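Long-range contacts in L-asparagine oxygenase (Streptomyces coelicolor, PDB 2OG5), which hydroxylates free L-asparagine at C3, using iron(II), 2-oxoglutarate and oxygen, to supply (2S,3S)-3-hydroxyasparagine for the calcium-dependent antibiotic: residues 140-145 with 346-351; 190-195 with 329-334. All coordinates share one frame; numbering follows the deposited sequence.

Both contacts belong to the mixed sheet of the jelly-roll core, and their centres lie about 10 Å apart. Along the chain the order is 140-145, 190-195, 329-334, 346-351, so the two partners of contact 2 fall between those of contact 1. Across the sheet, 349-350 lies beside 142-146, which pairs with 326-333, which in turn pairs with 191-196. Backbone hydrogen bonds of Asp142 with Leu333 and of Gly144 with Phe331 couple the contacts directly, and Leu350 packs on Leu333. Contact 2 is buried near the centre of the chain and holds Arg329 of the asparagine site; contact 1 adds a short C-terminal strand farther out.

Contact 1 of 2, residues 140-145 with 346-351; sequences LGDPGA and DGYVLG
Ala145 and Val349 form a short parallel bridge, their side chains on the same face of the sheet. Two backbone bonds close it: Ala145 N donates to Tyr348 O (3.1 Å), and Leu350 N to Ala145 O (2.8 Å), the second almost straight at 176°. Gly144 CA adds a CA-H...O contact to Tyr348 O at 3.4 Å. The Tyr348 side chain lies along Pro143 and Asp142, just ahead of the bridge. Its CB starts 4.0 Å from Pro143 O; chi1 of -64° sets CG beside the backbone N, and chi2 turns the ring edge to that oxygen. CD1 comes closest, 3.2 Å from Pro143 O, which lies near the ring plane; this carbonyl is buried and has no hydrogen-bond partner in the model. The same CD1 touches Pro143 CG at 4.2 Å, and CE1, farther along the edge, meets Asp142 CB at 4.4 Å. At the tip, OH hydrogen-bonds Arg73 NH2, the nitrogen that also makes a salt bridge with Asp142 OD1, so one arginine ties both segments to helix 66-76. Leu350 CD1 comes within 3.5 Å of Ala145 O. Val69 of helix 66-76 backs both Tyr348 and Pro143, Pro143 also rests on helix 128-140, and strand 142-146 is bordered by 349-350 and by 326-333.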
# COMPACT_ATOMS: atom_id res chain seq x y z
N LEU A 140 10.21 1.70 -8.53
CA LEU A 140 9.50 2.94 -8.21
C LEU A 140 10.27 3.85 -7.25
O LEU A 140 9.99 5.04 -7.15
CB LEU A 140 8.13 2.63 -7.60
CG LEU A 140 7.06 2.21 -8.60
CD1 LEU A 140 5.83 1.69 -7.86
CD2 LEU A 140 6.69 3.38 -9.51
N GLY A 141 11.23 3.28 -6.52
CA GLY A 141 11.97 4.01 -5.50
C GLY A 141 12.79 2.98 -4.76
O GLY A 141 13.69 2.39 -5.35
N ASP A 142 12.50 2.78 -3.48
CA ASP A 142 13.07 1.68 -2.69
C ASP A 142 12.01 1.17 -1.74
O ASP A 142 11.11 1.90 -1.35
CB ASP A 142 14.26 2.18 -1.88
CG ASP A 142 15.45 2.50 -2.76
OD1 ASP A 142 16.11 1.55 -3.25
OD2 ASP A 142 15.72 3.70 -3.01
N PRO A 143 12.12 -0.11 -1.36
CA PRO A 143 11.19 -0.59 -0.35
C PRO A 143 11.56 -0.02 1.01
O PRO A 143 12.69 0.38 1.24
CB PRO A 143 11.41 -2.09 -0.37
CG PRO A 143 12.84 -2.25 -0.77
CD PRO A 143 13.09 -1.14 -1.77
N GLY A 144 10.58 0.01 1.91
CA GLY A 144 10.80 0.43 3.28
C GLY A 144 9.76 -0.14 4.21
O GLY A 144 8.68 -0.56 3.78
N ALA A 145 10.08 -0.17 5.49
CA ALA A 145 9.13 -0.59 6.51
C ALA A 145 9.47 0.08 7.83
O ALA A 145 10.49 0.74 7.94
CB ALA A 145 9.12 -2.10 6.66
N ASP A 346 22.02 2.74 7.21
CA ASP A 346 21.47 2.99 5.88
C ASP A 346 20.64 1.78 5.42
O ASP A 346 20.65 1.41 4.24
CB ASP A 346 22.61 3.32 4.89
CG ASP A 346 22.12 3.88 3.56
OD1 ASP A 346 21.04 4.48 3.53
OD2 ASP A 346 22.85 3.73 2.56
N GLY A 347 19.91 1.17 6.34
CA GLY A 347 19.06 0.04 6.02
C GLY A 347 17.68 0.46 5.52
O GLY A 347 17.46 1.61 5.16
N TYR A 348 16.76 -0.49 5.49
CA TYR A 348 15.43 -0.27 4.93
C TYR A 348 14.35 -0.19 6.00
O TYR A 348 13.17 -0.08 5.67
CB TYR A 348 15.10 -1.38 3.93
CG TYR A 348 16.01 -1.40 2.73
CD1 TYR A 348 15.78 -0.53 1.66
CD2 TYR A 348 17.11 -2.24 2.68
CE1 TYR A 348 16.61 -0.54 0.57
CE2 TYR A 348 17.96 -2.24 1.57
CZ TYR A 348 17.70 -1.39 0.52
OH TYR A 348 18.52 -1.38 -0.58
N VAL A 349 14.74 -0.25 7.27
CA VAL A 349 13.79 -0.26 8.38
C VAL A 349 13.88 1.07 9.13
O VAL A 349 14.92 1.41 9.69
CB VAL A 349 14.06 -1.43 9.34
CG1 VAL A 349 13.08 -1.41 10.53
CG2 VAL A 349 14.00 -2.76 8.58
N LEU A 350 12.77 1.81 9.12
CA LEU A 350 12.70 3.12 9.75
C LEU A 350 12.27 2.98 11.20
O LEU A 350 11.29 2.28 11.51
CB LEU A 350 11.70 4.02 9.01
CG LEU A 350 12.12 4.60 7.64
CD1 LEU A 350 12.10 3.54 6.55
CD2 LEU A 350 11.17 5.73 7.26
N GLY A 351 13.01 3.63 12.09
CA GLY A 351 12.64 3.69 13.50
C GLY A 351 12.58 5.14 13.93
O GLY A 351 12.16 6.01 13.15

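Contact 2 of 2, residues 190-195 with 329-334; sequences DFVMLL and RTFVLT
Phe191 to Leu194 pair with Val332 to Arg329 as antiparallel strands, the axes 4.9 Å apart at closest and their N-to-C directions 158° apart, with Phe191-Val332 and Met193-Thr330 as hydrogen-bonded pairs. A classic beta bulge begins the pairing: Asp190 N and Phe191 N both donate to Val332 O, at 2.9 and 3.2 Å. Beyond it, Thr334 N reaches Asp190 OD2 (2.9 Å) from above the carboxylate plane, so the aspartate side chain holds the chain where strand 329-333 ends. Thr334 CG2 presses against Phe191 CE2 at 3.4 Å, while Val332 CG1 meets the edge of the same ring. Met193 runs beside Thr330, then bends at its last torsion, bringing CE onto Val332 CG2 at 3.6 Å; this face, with Phe191, Met193, Thr330 and Val332, packs partly on helix 128-140.

On the other face Arg329 lays its aliphatic part alongside Leu194, Arg329 CG against Leu194 CD2, and Arg329 CD lies against Val192 CG1. CG stands anti to the backbone N (chi1 -175°), and a turn at chi3 (66°) carries the guanidinium past the outer end of the Phe331 ring, with Phe331 CZ 3.4 Å above the guanidinium plane, offset toward the rim. Leu194 and Val192 line the arginine's stem, and Phe331 CZ touches one face of its head. Gln156 OE1 accepts a hydrogen bond from NH2, and Glu149 and Glu181 lie at weak, long ion-pair range. Arg329 binds L-asparagine, as do Glu149, Asn170, Glu181 and Asn182, and its side chain lies about 4 Å from the sodium ion held by His179, Glu181 and His311, the iron ligands. Apolar packing and the Gln156 bond are consistent with holding the direction of a substrate-binding guanidinium beside the metal.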
# COMPACT_ATOMS: atom_id res chain seq x y z
N ASP A 190 5.18 6.39 0.21
CA ASP A 190 4.78 7.14 -0.97
C ASP A 190 3.86 6.32 -1.85
O ASP A 190 2.86 6.84 -2.36
CB ASP A 190 6.02 7.63 -1.70
CG ASP A 190 6.84 8.56 -0.83
OD1 ASP A 190 6.33 9.64 -0.47
OD2 ASP A 190 7.98 8.20 -0.45
N PHE A 191 4.17 5.03 -2.02
CA PHE A 191 3.25 4.07 -2.64
C PHE A 191 3.02 2.90 -1.70
O PHE A 191 3.94 2.49 -0.98
CB PHE A 191 3.77 3.54 -3.98
CG PHE A 191 4.04 4.61 -4.99
CD1 PHE A 191 3.01 5.17 -5.73
CD2 PHE A 191 5.33 5.04 -5.22
CE1 PHE A 191 3.26 6.16 -6.65
CE2 PHE A 191 5.59 6.04 -6.16
CZ PHE A 191 4.54 6.60 -6.86
N VAL A 192 1.81 2.34 -1.76
CA VAL A 192 1.49 1.08 -1.10
C VAL A 192 1.14 0.06 -2.18
O VAL A 192 0.27 0.33 -3.02
CB VAL A 192 0.28 1.23 -0.16
CG1 VAL A 192 -0.07 -0.12 0.50
CG2 VAL A 192 0.58 2.28 0.91
N MET A 193 1.87 -1.05 -2.19
CA MET A 193 1.68 -2.12 -3.17
C MET A 193 1.05 -3.33 -2.51
O MET A 193 1.51 -3.77 -1.46
CB MET A 193 3.02 -2.52 -3.78
CG MET A 193 3.73 -1.36 -4.43
SD MET A 193 5.13 -1.86 -5.45
CE MET A 193 6.17 -2.58 -4.20
N LEU A 194 -0.00 -3.86 -3.15
CA LEU A 194 -0.71 -5.02 -2.66
C LEU A 194 -0.75 -6.08 -3.76
O LEU A 194 -1.39 -5.87 -4.80
CB LEU A 194 -2.14 -4.63 -2.30
CG LEU A 194 -2.29 -3.66 -1.14
CD1 LEU A 194 -3.72 -3.12 -1.08
CD2 LEU A 194 -1.91 -4.36 0.15
N LEU A 195 -0.04 -7.19 -3.54
CA LEU A 195 -0.01 -8.31 -4.48
C LEU A 195 -0.96 -9.39 -3.99
O LEU A 195 -0.83 -9.87 -2.86
CB LEU A 195 1.40 -8.88 -4.61
CG LEU A 195 1.61 -10.11 -5.49
CD1 LEU A 195 1.31 -9.79 -6.97
CD2 LEU A 195 3.02 -10.65 -5.31
N ARG A 329 2.04 -7.18 1.04
CA ARG A 329 2.14 -5.74 0.95
C ARG A 329 3.58 -5.29 1.13
O ARG A 329 4.29 -5.74 2.02
CB ARG A 329 1.29 -5.10 2.05
CG ARG A 329 1.24 -3.59 1.96
CD ARG A 329 0.38 -3.02 3.03
NE ARG A 329 0.95 -3.26 4.35
CZ ARG A 329 0.32 -3.03 5.49
NH1 ARG A 329 -0.92 -2.57 5.50
NH2 ARG A 329 0.94 -3.30 6.64
N THR A 330 3.99 -4.34 0.28
CA THR A 330 5.26 -3.65 0.42
C THR A 330 5.07 -2.16 0.20
O THR A 330 4.34 -1.74 -0.70
CB THR A 330 6.28 -4.19 -0.58
OG1 THR A 330 6.57 -5.54 -0.22
CG2 THR A 330 7.57 -3.38 -0.58
N PHE A 331 5.71 -1.38 1.07
CA PHE A 331 5.74 0.08 0.97
C PHE A 331 6.92 0.54 0.12
O PHE A 331 8.01 -0.05 0.17
CB PHE A 331 5.88 0.70 2.35
CG PHE A 331 4.80 0.31 3.33
CD1 PHE A 331 3.48 0.24 2.94
CD2 PHE A 331 5.12 0.02 4.65
CE1 PHE A 331 2.49 -0.09 3.84
CE2 PHE A 331 4.14 -0.32 5.56
CZ PHE A 331 2.82 -0.37 5.16
N VAL A 332 6.70 1.62 -0.64
CA VAL A 332 7.75 2.25 -1.42
C VAL A 332 7.99 3.68 -0.97
O VAL A 332 7.03 4.44 -0.77
CB VAL A 332 7.37 2.28 -2.91
CG1 VAL A 332 8.51 2.85 -3.75
CG2 VAL A 332 7.00 0.87 -3.37
N LEU A 333 9.26 4.02 -0.81
CA LEU A 333 9.72 5.37 -0.56
C LEU A 333 10.36 5.88 -1.85
O LEU A 333 11.28 5.28 -2.39
CB LEU A 333 10.71 5.40 0.61
CG LEU A 333 10.08 4.98 1.95
CD1 LEU A 333 11.17 4.72 3.02
CD2 LEU A 333 9.08 6.00 2.44
N THR A 334 9.82 6.99 -2.36
CA THR A 334 10.31 7.56 -3.62
C THR A 334 11.69 8.18 -3.49
O THR A 334 12.41 8.24 -4.47
CB THR A 334 9.34 8.60 -4.16
OG1 THR A 334 8.88 9.43 -3.08
CG2 THR A 334 8.15 7.90 -4.81